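Local coordinates for protein thymidylate synthase (Enterobacteria phage T4, PDB 1TIS) that catalyses the reductive methylation of dUMP to dTMP with methylenetetrahydrofolate as carbon donor, a step in dTTP biosynthesis, working as a homodimer, at residues G65-N70 with S102-P107; N93-L98 with Y150-P155; N70-I75 with T85-N90; F30-R35 with G214-Y219. All coordinates share one frame; numbering follows the deposited sequence.

Interaction 1: residues G65-N70 with S102-P107; sequences GSTNVN and SGELGP
The backbones of Asn68 and Glu104 are bridged where two segments run almost antiparallel, their CA atoms 4.6 Å apart; two backbone bonds flank the pair, and the Thr67 hydroxyl adds a third bond further along. Toward the helix, Val69 N points almost straight at Gly103 O (3.0 Å, N-H...O 171°). On the other side Leu105 N reaches Thr67 O at 3.1 Å, and the hydroxyl of Thr67 donates to Gly106 O at 2.6 Å; with OG1 swung opposite the backbone N (chi1 179°), it lies beside its own carbonyl carbon, within reach of Gly106 O in the 102-107 segment.

The tight part continues inward. Val69 CG2 sits against Leu105 CG at 3.6 Å, the two side chains crossing at about a right angle, with Trp61 of helix 53-64 also against Leu105. The amide of Asn68 lies over Gly103 CA, which bears no side chain to hinder it.

The outer side is looser: Glu104 bends back so that its carboxylate merely brushes Thr67 CG2, and Ser102, at the exposed end, points away from 65-70.

Asn68 OD1 accepts from Asn70 N (2.6 Å), a capping bond, so this single antiparallel beta bridge lies at the N-cap of helix 69-77.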
loop_
_atom_site.group_PDB
_atom_site.type_symbol
_atom_site.label_atom_id
_atom_site.label_comp_id
_atom_site.label_asym_id
_atom_site.label_seq_id
_atom_site.Cartn_x
_atom_site.Cartn_y
_atom_site.Cartn_z
ATOM N N GLY A 65 19.550 -1.654 -10.056
ATOM C CA GLY A 65 20.001 -2.287 -8.816
ATOM C C GLY A 65 21.118 -1.484 -8.173
ATOM O O GLY A 65 21.738 -1.931 -7.205
ATOM N N SER A 66 21.399 -0.274 -8.672
ATOM C CA SER A 66 22.475 0.482 -8.104
ATOM C C SER A 66 21.976 1.223 -6.892
ATOM O O SER A 66 20.804 1.272 -6.492
ATOM C CB SER A 66 23.021 1.447 -9.106
ATOM O OG SER A 66 24.240 1.991 -8.611
ATOM N N THR A 67 23.017 1.691 -6.240
ATOM C CA THR A 67 22.873 2.364 -4.983
ATOM C C THR A 67 24.042 3.307 -4.823
ATOM O O THR A 67 24.200 3.965 -3.783
ATOM C CB THR A 67 22.830 1.277 -3.952
ATOM O OG1 THR A 67 22.722 1.910 -2.719
ATOM C CG2 THR A 67 24.081 0.432 -3.946
ATOM N N ASN A 68 24.870 3.396 -5.862
ATOM C CA ASN A 68 25.988 4.289 -5.778
ATOM C C ASN A 68 25.563 5.411 -6.659
ATOM O O ASN A 68 25.257 5.170 -7.831
ATOM C CB ASN A 68 27.227 3.688 -6.329
ATOM C CG ASN A 68 28.347 4.704 -6.288
ATOM O OD1 ASN A 68 28.232 5.895 -6.578
ATOM N ND2 ASN A 68 29.513 4.258 -5.886
ATOM N N VAL A 69 25.699 6.597 -6.061
ATOM C CA VAL A 69 25.326 7.890 -6.623
ATOM C C VAL A 69 26.061 8.171 -7.913
ATOM O O VAL A 69 25.387 8.622 -8.852
ATOM C CB VAL A 69 25.651 9.079 -5.710
ATOM C CG1 VAL A 69 24.975 10.320 -6.283
ATOM C CG2 VAL A 69 25.155 8.872 -4.317
ATOM N N ASN A 70 27.385 7.948 -8.014
ATOM C CA ASN A 70 28.113 8.216 -9.256
ATOM C C ASN A 70 27.516 7.466 -10.445
ATOM O O ASN A 70 27.537 7.938 -11.581
ATOM C CB ASN A 70 29.562 7.791 -9.236
ATOM C CG ASN A 70 30.433 8.318 -8.110
ATOM O OD1 ASN A 70 30.332 7.842 -6.970
ATOM N ND2 ASN A 70 31.319 9.280 -8.391
ATOM N N SER A 102 32.090 7.995 -0.655
ATOM C CA SER A 102 32.191 8.245 -2.072
ATOM C C SER A 102 31.590 7.131 -2.911
ATOM O O SER A 102 32.184 6.110 -3.293
ATOM C CB SER A 102 33.694 8.529 -2.297
ATOM O OG SER A 102 34.132 9.601 -1.431
ATOM N N GLY A 103 30.266 7.342 -2.811
ATOM C CA GLY A 103 29.326 6.549 -3.569
ATOM C C GLY A 103 28.076 6.005 -2.884
ATOM O O GLY A 103 26.970 6.318 -3.333
ATOM N N GLU A 104 28.181 5.185 -1.839
ATOM C CA GLU A 104 27.012 4.499 -1.336
ATOM C C GLU A 104 25.996 5.329 -0.603
ATOM O O GLU A 104 26.337 6.248 0.138
ATOM C CB GLU A 104 27.388 3.354 -0.407
ATOM C CG GLU A 104 28.092 2.196 -1.120
ATOM C CD GLU A 104 27.256 1.221 -1.953
ATOM O OE1 GLU A 104 26.398 0.565 -1.350
ATOM O OE2 GLU A 104 27.493 1.097 -3.171
ATOM N N LEU A 105 24.743 4.971 -0.889
ATOM C CA LEU A 105 23.566 5.478 -0.208
ATOM C C LEU A 105 22.970 4.463 0.806
ATOM O O LEU A 105 22.145 4.775 1.702
ATOM C CB LEU A 105 22.609 5.841 -1.303
ATOM C CG LEU A 105 23.007 7.054 -2.115
ATOM C CD1 LEU A 105 22.106 7.263 -3.326
ATOM C CD2 LEU A 105 22.896 8.267 -1.198
ATOM N N GLY A 106 23.428 3.203 0.703
ATOM C CA GLY A 106 22.958 2.152 1.589
ATOM C C GLY A 106 21.887 1.342 0.878
ATOM O O GLY A 106 21.692 1.572 -0.302
ATOM N N PRO A 107 21.182 0.357 1.389
ATOM C CA PRO A 107 20.291 -0.473 0.588
ATOM C C PRO A 107 18.965 0.091 0.084
ATOM O O PRO A 107 17.869 -0.453 0.306
ATOM C CB PRO A 107 20.149 -1.702 1.464
ATOM C CG PRO A 107 20.408 -1.279 2.864
ATOM C CD PRO A 107 21.543 -0.305 2.622
#

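Interaction 2: residues N93-L98 with Y150-P155; sequences NQAKDL and YMALPP
Two successive bends, chi1 -76° and chi2 -89°, fold the side chain of Gln94 over Ala152 O, and its amide NE2 donates to that carbonyl from 3.0 Å. The first torsion turns CG away from the carbonyl carbon of Gln94; the second turns the chain back on itself, which keeps CB and CG beside the same oxygen, CB at 3.6 Å. NE2 approaches almost exactly in line with the C=O of Ala152, the N-H...O angle is 152°, and the oxygen lies a little out of the amide plane. The acceptor is thus held by an end-on bond while aliphatic carbons of the same residue pack alongside it.

Next to this polar link, two methyl groups meet: Ala95 CB and Ala152 CB are 4.2 Å apart, and the CA atoms of the two alanines are only 4.6 Å apart. With only a methyl on each side, the backbones approach closely. Leu98, one turn further on, directs CD1 to the backbone of the loop, 3.9 Å from Tyr150 O. Leu98 and Tyr150, like Gln94, are exposed, whereas the alanine pair is buried.

Helix 88-95 is irregular here, with a wider pi-type turn at 93-95. Ala152 is also tied by its backbone to Leu105, whose side chain touches Ala95, so three parts of the chain converge on the alanine pair. Residues 150-155 also touch helix 109-114, Met151 meeting Gln112 and both Leu153 and Pro155 meeting Tyr109, and lead toward strand 157-164, while Pro154 packs on Arg137 of the second subunit.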
loop_
_atom_site.group_PDB
_atom_site.type_symbol
_atom_site.label_atom_id
_atom_site.label_comp_id
_atom_site.label_asym_id
_atom_site.label_seq_id
_atom_site.Cartn_x
_atom_site.Cartn_y
_atom_site.Cartn_z
ATOM N N ASN A 93 24.869 14.302 3.557
ATOM C CA ASN A 93 24.642 14.394 4.960
ATOM C C ASN A 93 23.991 13.091 5.359
ATOM O O ASN A 93 24.792 12.297 5.837
ATOM C CB ASN A 93 23.767 15.594 5.326
ATOM C CG ASN A 93 22.330 15.457 4.935
ATOM O OD1 ASN A 93 22.037 14.984 3.836
ATOM N ND2 ASN A 93 21.418 15.771 5.840
ATOM N N GLN A 94 22.734 12.668 5.140
ATOM C CA GLN A 94 22.175 11.469 5.758
ATOM C C GLN A 94 23.006 10.212 5.562
ATOM O O GLN A 94 23.372 9.538 6.535
ATOM C CB GLN A 94 20.776 11.265 5.218
ATOM C CG GLN A 94 19.719 12.197 5.797
ATOM C CD GLN A 94 19.031 11.696 7.078
ATOM O OE1 GLN A 94 19.180 12.260 8.170
ATOM N NE2 GLN A 94 18.234 10.633 7.021
ATOM N N ALA A 95 23.403 9.958 4.310
ATOM C CA ALA A 95 24.238 8.798 4.026
ATOM C C ALA A 95 25.644 8.943 4.607
ATOM O O ALA A 95 26.119 8.035 5.300
ATOM C CB ALA A 95 24.402 8.562 2.538
ATOM N N LYS A 96 26.358 10.062 4.441
ATOM C CA LYS A 96 27.699 10.182 4.991
ATOM C C LYS A 96 27.679 10.126 6.515
ATOM O O LYS A 96 28.610 9.601 7.117
ATOM C CB LYS A 96 28.301 11.466 4.475
ATOM C CG LYS A 96 29.392 11.037 3.519
ATOM C CD LYS A 96 29.881 12.228 2.749
ATOM C CE LYS A 96 31.055 11.917 1.839
ATOM N NZ LYS A 96 31.223 13.043 0.928
ATOM N N ASP A 97 26.563 10.536 7.129
ATOM C CA ASP A 97 26.317 10.449 8.556
ATOM C C ASP A 97 26.200 9.015 9.008
ATOM O O ASP A 97 26.150 8.787 10.209
ATOM C CB ASP A 97 25.014 11.156 8.972
ATOM C CG ASP A 97 25.120 12.573 9.574
ATOM O OD1 ASP A 97 25.938 12.786 10.484
ATOM O OD2 ASP A 97 24.354 13.458 9.152
ATOM N N LEU A 98 26.090 8.009 8.139
ATOM C CA LEU A 98 26.160 6.596 8.572
ATOM C C LEU A 98 27.594 6.026 8.463
ATOM O O LEU A 98 27.962 5.012 9.084
ATOM C CB LEU A 98 25.239 5.706 7.729
ATOM C CG LEU A 98 23.825 6.142 7.369
ATOM C CD1 LEU A 98 23.234 5.128 6.432
ATOM C CD2 LEU A 98 22.960 6.212 8.588
ATOM N N TYR A 150 20.048 0.443 7.280
ATOM C CA TYR A 150 21.176 0.933 6.528
ATOM C C TYR A 150 20.844 1.919 5.379
ATOM O O TYR A 150 21.653 2.149 4.457
ATOM C CB TYR A 150 21.908 -0.269 5.993
ATOM C CG TYR A 150 22.106 -1.416 6.948
ATOM C CD1 TYR A 150 22.687 -1.199 8.163
ATOM C CD2 TYR A 150 21.693 -2.662 6.593
ATOM C CE1 TYR A 150 22.858 -2.221 9.057
ATOM C CE2 TYR A 150 21.860 -3.700 7.475
ATOM C CZ TYR A 150 22.434 -3.469 8.702
ATOM O OH TYR A 150 22.557 -4.489 9.626
ATOM N N MET A 151 19.682 2.569 5.341
ATOM C CA MET A 151 19.396 3.372 4.194
ATOM C C MET A 151 19.454 4.852 4.559
ATOM O O MET A 151 18.987 5.242 5.634
ATOM C CB MET A 151 18.001 3.010 3.661
ATOM C CG MET A 151 17.604 1.619 3.155
ATOM S SD MET A 151 15.800 1.453 2.956
ATOM C CE MET A 151 15.479 -0.269 3.156
ATOM N N ALA A 152 20.013 5.661 3.641
ATOM C CA ALA A 152 19.959 7.128 3.652
ATOM C C ALA A 152 18.597 7.754 3.982
ATOM O O ALA A 152 18.436 8.597 4.859
ATOM C CB ALA A 152 20.353 7.688 2.278
ATOM N N LEU A 153 17.586 7.395 3.207
ATOM C CA LEU A 153 16.209 7.845 3.351
ATOM C C LEU A 153 15.390 6.573 3.135
ATOM O O LEU A 153 15.482 5.960 2.058
ATOM C CB LEU A 153 15.933 8.933 2.269
ATOM C CG LEU A 153 14.549 9.442 1.781
ATOM C CD1 LEU A 153 14.815 10.753 1.058
ATOM C CD2 LEU A 153 13.859 8.515 0.788
ATOM N N PRO A 154 14.632 6.068 4.107
ATOM C CA PRO A 154 13.733 4.926 3.889
ATOM C C PRO A 154 12.762 5.343 2.779
ATOM O O PRO A 154 12.458 6.546 2.697
ATOM C CB PRO A 154 13.119 4.699 5.271
ATOM C CG PRO A 154 13.152 6.077 5.880
ATOM C CD PRO A 154 14.502 6.625 5.441
ATOM N N PRO A 155 12.306 4.474 1.865
ATOM C CA PRO A 155 11.620 4.856 0.628
ATOM C C PRO A 155 10.375 5.651 0.927
ATOM O O PRO A 155 9.738 5.319 1.907
ATOM C CB PRO A 155 11.313 3.547 -0.064
ATOM C CG PRO A 155 12.360 2.621 0.486
ATOM C CD PRO A 155 12.350 3.025 1.961
#

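Interaction 3: residues N70-I75 with T85-N90; sequences NDLRLI and TVWDEN
Thr85 meets Leu72 at the start of a type I beta turn, Thr85 to Asp88, that leads into helix 88-95 and leans on the side of helix 69-77. Leu72 carries the apolar part of this helix-to-turn contact.

Thr85 comes first. Its CG2 rests 3.9 Å from Leu72 CD2, and its OG1 stands 3.7 Å from Leu72 CG, so both branches of the threonine rest against the leucine's branch point; the two side chains cross at a slant. Leu72 gets there because its CG is trans to N (chi1 161°), sending both methyls out from the helix. Val86 follows at the exposed corner of the turn and adds a looser apolar touch, CG2 to Leu72 CD2 at 4.3 Å.

Trp87 then turns inward. Its CD1 lies 3.8 Å from Leu72 CD2, the leucine running roughly at right angles to the indole. The indole NE1 is engaged by Glu58 of helix 53-64, and the ring meets Trp61 edge-to-face; together these two contacts should restrict the ring's rotation.

Asp88 closes the turn and begins the helix. One carboxylate oxygen, OD2, receives a weak bond from Thr85 N within the turn. The other serves Arg73, whose extended chain carries its guanidinium across to the carboxylate. Here the two planes are 22° apart, and OD1 lies well out of the guanidinium plane, 3.3 Å from Arg73 NH2: a salt bridge that is electrostatic and not a directed hydrogen bond.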
loop_
_atom_site.group_PDB
_atom_site.type_symbol
_atom_site.label_atom_id
_atom_site.label_comp_id
_atom_site.label_asym_id
_atom_site.label_seq_id
_atom_site.Cartn_x
_atom_site.Cartn_y
_atom_site.Cartn_z
ATOM N N ASN A 70 27.385 7.948 -8.014
ATOM C CA ASN A 70 28.113 8.216 -9.256
ATOM C C ASN A 70 27.516 7.466 -10.445
ATOM O O ASN A 70 27.537 7.938 -11.581
ATOM C CB ASN A 70 29.562 7.791 -9.236
ATOM C CG ASN A 70 30.433 8.318 -8.110
ATOM O OD1 ASN A 70 30.332 7.842 -6.970
ATOM N ND2 ASN A 70 31.319 9.280 -8.391
ATOM N N ASP A 71 26.913 6.300 -10.233
ATOM C CA ASP A 71 26.308 5.579 -11.327
ATOM C C ASP A 71 25.177 6.379 -11.929
ATOM O O ASP A 71 25.035 6.436 -13.153
ATOM C CB ASP A 71 25.755 4.251 -10.868
ATOM C CG ASP A 71 26.818 3.250 -10.477
ATOM O OD1 ASP A 71 27.662 2.917 -11.312
ATOM O OD2 ASP A 71 26.774 2.803 -9.337
ATOM N N LEU A 72 24.408 7.025 -11.050
ATOM C CA LEU A 72 23.284 7.843 -11.455
ATOM C C LEU A 72 23.919 8.984 -12.256
ATOM O O LEU A 72 23.473 9.235 -13.391
ATOM C CB LEU A 72 22.548 8.266 -10.159
ATOM C CG LEU A 72 21.583 9.448 -10.058
ATOM C CD1 LEU A 72 20.474 9.382 -11.094
ATOM C CD2 LEU A 72 20.929 9.408 -8.699
ATOM N N ARG A 73 25.023 9.595 -11.782
ATOM C CA ARG A 73 25.711 10.643 -12.535
ATOM C C ARG A 73 26.028 10.182 -13.950
ATOM O O ARG A 73 25.767 10.913 -14.918
ATOM C CB ARG A 73 27.043 11.042 -11.949
ATOM C CG ARG A 73 26.974 11.916 -10.741
ATOM C CD ARG A 73 28.358 12.474 -10.478
ATOM N NE ARG A 73 28.291 13.243 -9.256
ATOM C CZ ARG A 73 28.701 12.757 -8.080
ATOM N NH1 ARG A 73 29.270 11.550 -7.952
ATOM N NH2 ARG A 73 28.559 13.532 -7.006
ATOM N N LEU A 74 26.538 8.953 -14.093
ATOM C CA LEU A 74 26.834 8.394 -15.393
ATOM C C LEU A 74 25.572 8.370 -16.278
ATOM O O LEU A 74 25.641 8.806 -17.429
ATOM C CB LEU A 74 27.440 7.013 -15.118
ATOM C CG LEU A 74 27.912 5.956 -16.123
ATOM C CD1 LEU A 74 26.678 5.233 -16.588
ATOM C CD2 LEU A 74 28.748 6.545 -17.253
ATOM N N ILE A 75 24.392 7.981 -15.789
ATOM C CA ILE A 75 23.222 7.833 -16.638
ATOM C C ILE A 75 22.719 9.208 -17.080
ATOM O O ILE A 75 22.371 9.461 -18.255
ATOM C CB ILE A 75 22.127 7.025 -15.842
ATOM C CG1 ILE A 75 22.663 5.641 -15.502
ATOM C CG2 ILE A 75 20.860 6.813 -16.683
ATOM C CD1 ILE A 75 21.782 4.718 -14.650
ATOM N N THR A 85 22.953 16.088 -9.012
ATOM C CA THR A 85 21.922 15.095 -9.114
ATOM C C THR A 85 21.154 15.057 -7.793
ATOM O O THR A 85 21.657 15.344 -6.704
ATOM C CB THR A 85 22.570 13.725 -9.467
ATOM O OG1 THR A 85 21.636 13.153 -10.372
ATOM C CG2 THR A 85 22.800 12.763 -8.316
ATOM N N VAL A 86 19.893 14.692 -8.001
ATOM C CA VAL A 86 18.824 14.549 -7.025
ATOM C C VAL A 86 19.145 13.886 -5.682
ATOM O O VAL A 86 18.455 14.163 -4.699
ATOM C CB VAL A 86 17.646 13.792 -7.717
ATOM C CG1 VAL A 86 16.771 14.813 -8.415
ATOM C CG2 VAL A 86 18.149 12.741 -8.739
ATOM N N TRP A 87 20.137 12.985 -5.587
ATOM C CA TRP A 87 20.446 12.394 -4.304
ATOM C C TRP A 87 21.713 12.982 -3.702
ATOM O O TRP A 87 22.053 12.667 -2.566
ATOM C CB TRP A 87 20.597 10.860 -4.430
ATOM C CG TRP A 87 19.275 10.072 -4.494
ATOM C CD1 TRP A 87 18.665 9.951 -5.696
ATOM C CD2 TRP A 87 18.596 9.400 -3.479
ATOM N NE1 TRP A 87 17.627 9.207 -5.459
ATOM C CE2 TRP A 87 17.544 8.859 -4.180
ATOM C CE3 TRP A 87 18.652 9.127 -2.119
ATOM C CZ2 TRP A 87 16.569 8.074 -3.608
ATOM C CZ3 TRP A 87 17.678 8.334 -1.518
ATOM C CH2 TRP A 87 16.649 7.816 -2.259
ATOM N N ASP A 88 22.411 13.906 -4.360
ATOM C CA ASP A 88 23.647 14.474 -3.840
ATOM C C ASP A 88 23.597 15.089 -2.457
ATOM O O ASP A 88 24.286 14.639 -1.531
ATOM C CB ASP A 88 24.161 15.524 -4.789
ATOM C CG ASP A 88 24.795 14.945 -6.031
ATOM O OD1 ASP A 88 25.457 13.908 -5.990
ATOM O OD2 ASP A 88 24.635 15.576 -7.054
ATOM N N GLU A 89 22.782 16.114 -2.268
ATOM C CA GLU A 89 22.659 16.706 -0.958
ATOM C C GLU A 89 21.554 15.862 -0.380
ATOM O O GLU A 89 20.389 16.248 -0.469
ATOM C CB GLU A 89 22.225 18.172 -1.030
ATOM C CG GLU A 89 23.354 19.206 -0.860
ATOM C CD GLU A 89 24.136 19.597 -2.117
ATOM O OE1 GLU A 89 23.516 19.947 -3.129
ATOM O OE2 GLU A 89 25.367 19.569 -2.082
ATOM N N ASN A 90 21.945 14.654 0.053
ATOM C CA ASN A 90 21.076 13.615 0.669
ATOM C C ASN A 90 22.054 12.505 1.080
ATOM O O ASN A 90 22.056 11.943 2.186
ATOM C CB ASN A 90 20.015 13.049 -0.332
ATOM C CG ASN A 90 18.758 12.481 0.318
ATOM O OD1 ASN A 90 18.632 11.281 0.493
ATOM N ND2 ASN A 90 17.765 13.250 0.704
#

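Interaction 4: residues F30-R35 with G214-Y219; sequences FGSKLR and GNTHIY
Phe30 and Asn215 form an antiparallel non-hydrogen-bonded pair, CA to CA 4.5 Å, with both side chains on one face of the sheet.

Backbone hydrogen bonding centres on Gly214 O. It accepts from Gly31 N at 3.1 Å and, within its own segment, from Thr216 N at 3.0 Å, the two donors arriving from opposite faces of the carbonyl plane; the second of these bonds closes an inverse gamma turn centred on Asn215. Phe30 CA adds a CA-H...O contact to the same oxygen (3.2 Å).

Among side chains, Ser32 OG and Thr216 OG1 are hydrogen-bonded at 3.1 Å, in a buried position. Each hydroxyl points back past its own backbone N, on the far side from the carbonyl carbon (chi1 -36° and -68°), which turns each oxygen toward the other.

The Phe30 ring packs on backbone: its CD1 is 3.5 Å from Gly214 C, while Asn215 N lies at the ring edge, near its plane.

Where the chain turns its corner at Gly214 and Asn215, the strand before and the strand after part company. Beyond it, His217, Ile218 and Tyr219 probably contribute to a dUMP site shared between the two subunits. Strand 168-179 pairs through Val178 with Asn215 and His217, helix 3-12 packs on Thr216 and Ile218 through Ile11, and Asn163 of the second subunit touches both Phe30 and Asn215.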
loop_
_atom_site.group_PDB
_atom_site.type_symbol
_atom_site.label_atom_id
_atom_site.label_comp_id
_atom_site.label_asym_id
_atom_site.label_seq_id
_atom_site.Cartn_x
_atom_site.Cartn_y
_atom_site.Cartn_z
ATOM N N PHE A 30 -4.377 12.727 5.571
ATOM C CA PHE A 30 -3.927 11.323 5.464
ATOM C C PHE A 30 -4.918 10.448 4.699
ATOM O O PHE A 30 -6.053 10.249 5.145
ATOM C CB PHE A 30 -3.720 10.732 6.887
ATOM C CG PHE A 30 -3.411 9.242 6.995
ATOM C CD1 PHE A 30 -2.190 8.745 6.561
ATOM C CD2 PHE A 30 -4.369 8.389 7.549
ATOM C CE1 PHE A 30 -1.939 7.398 6.678
ATOM C CE2 PHE A 30 -4.106 7.041 7.664
ATOM C CZ PHE A 30 -2.888 6.554 7.226
ATOM N N GLY A 31 -4.563 9.927 3.554
ATOM C CA GLY A 31 -5.458 9.016 2.900
ATOM C C GLY A 31 -5.897 9.571 1.597
ATOM O O GLY A 31 -7.039 9.941 1.501
ATOM N N SER A 32 -5.107 9.662 0.546
ATOM C CA SER A 32 -5.584 10.174 -0.740
ATOM C C SER A 32 -5.491 9.067 -1.798
ATOM O O SER A 32 -4.896 8.031 -1.543
ATOM C CB SER A 32 -4.722 11.374 -1.098
ATOM O OG SER A 32 -4.435 12.049 0.125
ATOM N N LYS A 33 -6.052 9.181 -2.991
ATOM C CA LYS A 33 -5.934 8.227 -4.087
ATOM C C LYS A 33 -6.371 9.016 -5.326
ATOM O O LYS A 33 -7.196 9.929 -5.222
ATOM C CB LYS A 33 -6.838 7.038 -3.819
ATOM C CG LYS A 33 -7.143 6.143 -5.010
ATOM C CD LYS A 33 -7.596 4.749 -4.556
ATOM C CE LYS A 33 -6.346 4.062 -4.010
ATOM N NZ LYS A 33 -6.601 2.780 -3.396
ATOM N N LEU A 34 -5.809 8.819 -6.500
ATOM C CA LEU A 34 -6.254 9.529 -7.696
ATOM C C LEU A 34 -6.225 8.482 -8.815
ATOM O O LEU A 34 -5.658 7.419 -8.543
ATOM C CB LEU A 34 -5.287 10.645 -8.041
ATOM C CG LEU A 34 -4.890 11.700 -7.018
ATOM C CD1 LEU A 34 -3.853 12.580 -7.671
ATOM C CD2 LEU A 34 -6.061 12.563 -6.576
ATOM N N ARG A 35 -6.760 8.620 -10.039
ATOM C CA ARG A 35 -6.575 7.604 -11.074
ATOM C C ARG A 35 -6.330 8.321 -12.383
ATOM O O ARG A 35 -7.018 9.303 -12.653
ATOM C CB ARG A 35 -7.803 6.678 -11.193
ATOM C CG ARG A 35 -9.169 7.327 -11.123
ATOM C CD ARG A 35 -9.792 7.672 -9.744
ATOM N NE ARG A 35 -10.941 8.556 -9.968
ATOM C CZ ARG A 35 -11.220 9.620 -9.189
ATOM N NH1 ARG A 35 -10.530 9.887 -8.068
ATOM N NH2 ARG A 35 -12.238 10.433 -9.515
ATOM N N GLY A 214 -0.492 8.326 1.785
ATOM C CA GLY A 214 -0.445 8.300 3.211
ATOM C C GLY A 214 -0.495 9.742 3.683
ATOM O O GLY A 214 -1.519 10.433 3.559
ATOM N N ASN A 215 0.581 10.269 4.228
ATOM C CA ASN A 215 0.514 11.653 4.629
ATOM C C ASN A 215 0.854 12.626 3.514
ATOM O O ASN A 215 2.011 13.044 3.319
ATOM C CB ASN A 215 1.439 11.851 5.766
ATOM C CG ASN A 215 1.104 13.094 6.538
ATOM O OD1 ASN A 215 0.664 13.027 7.680
ATOM N ND2 ASN A 215 1.310 14.272 5.975
ATOM N N THR A 216 -0.206 12.979 2.798
ATOM C CA THR A 216 -0.227 14.021 1.761
ATOM C C THR A 216 -0.216 15.384 2.479
ATOM O O THR A 216 -1.087 15.781 3.263
ATOM C CB THR A 216 -1.502 13.834 0.906
ATOM O OG1 THR A 216 -1.343 12.612 0.185
ATOM C CG2 THR A 216 -1.736 14.959 -0.065
ATOM N N HIS A 217 0.834 16.133 2.227
ATOM C CA HIS A 217 1.010 17.347 2.943
ATOM C C HIS A 217 1.529 18.457 2.041
ATOM O O HIS A 217 2.212 18.191 1.034
ATOM C CB HIS A 217 1.940 16.987 4.093
ATOM C CG HIS A 217 3.365 16.477 3.829
ATOM N ND1 HIS A 217 4.339 16.871 3.002
ATOM C CD2 HIS A 217 3.895 15.447 4.562
ATOM C CE1 HIS A 217 5.411 16.146 3.211
ATOM N NE2 HIS A 217 5.117 15.293 4.153
ATOM N N ILE A 218 1.209 19.694 2.415
ATOM C CA ILE A 218 1.652 20.907 1.758
ATOM C C ILE A 218 2.365 21.633 2.891
ATOM O O ILE A 218 1.780 21.728 3.975
ATOM C CB ILE A 218 0.451 21.717 1.309
ATOM C CG1 ILE A 218 -0.450 20.959 0.356
ATOM C CG2 ILE A 218 1.007 22.971 0.666
ATOM C CD1 ILE A 218 -1.691 21.795 0.025
ATOM N N TYR A 219 3.575 22.167 2.705
ATOM C CA TYR A 219 4.309 22.789 3.827
ATOM C C TYR A 219 3.812 24.198 4.055
ATOM O O TYR A 219 3.405 24.831 3.070
ATOM C CB TYR A 219 5.842 22.874 3.573
ATOM C CG TYR A 219 6.586 21.536 3.690
ATOM C CD1 TYR A 219 6.596 20.850 4.890
ATOM C CD2 TYR A 219 7.199 20.980 2.587
ATOM C CE1 TYR A 219 7.196 19.619 4.989
ATOM C CE2 TYR A 219 7.803 19.747 2.690
ATOM C CZ TYR A 219 7.793 19.069 3.883
ATOM O OH TYR A 219 8.331 17.792 3.943
#

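Overall arrangement
Interactions 1, 2 and 3 form one cluster, with centres 9 to 14 Å apart, whereas interaction 4 stands about 24 to 29 Å from each of them, in the sheet. Interactions 1 and 3 share Asn70 and helix 69-77; interactions 2 and 3 share helix 88-95. Interactions 1 and 2 are joined by a probable hydrogen bond from Ala152 N to Leu105 O (3.0 Å). Along the chain, all three are nested inside the loop closed by interaction 4. The cluster borders the probable active site: the Trp87 side chain is about 8 Å from that of Cys156, the presumed nucleophile, while interaction 4 carries residues of the likely dUMP site, which is shared between the two subunits.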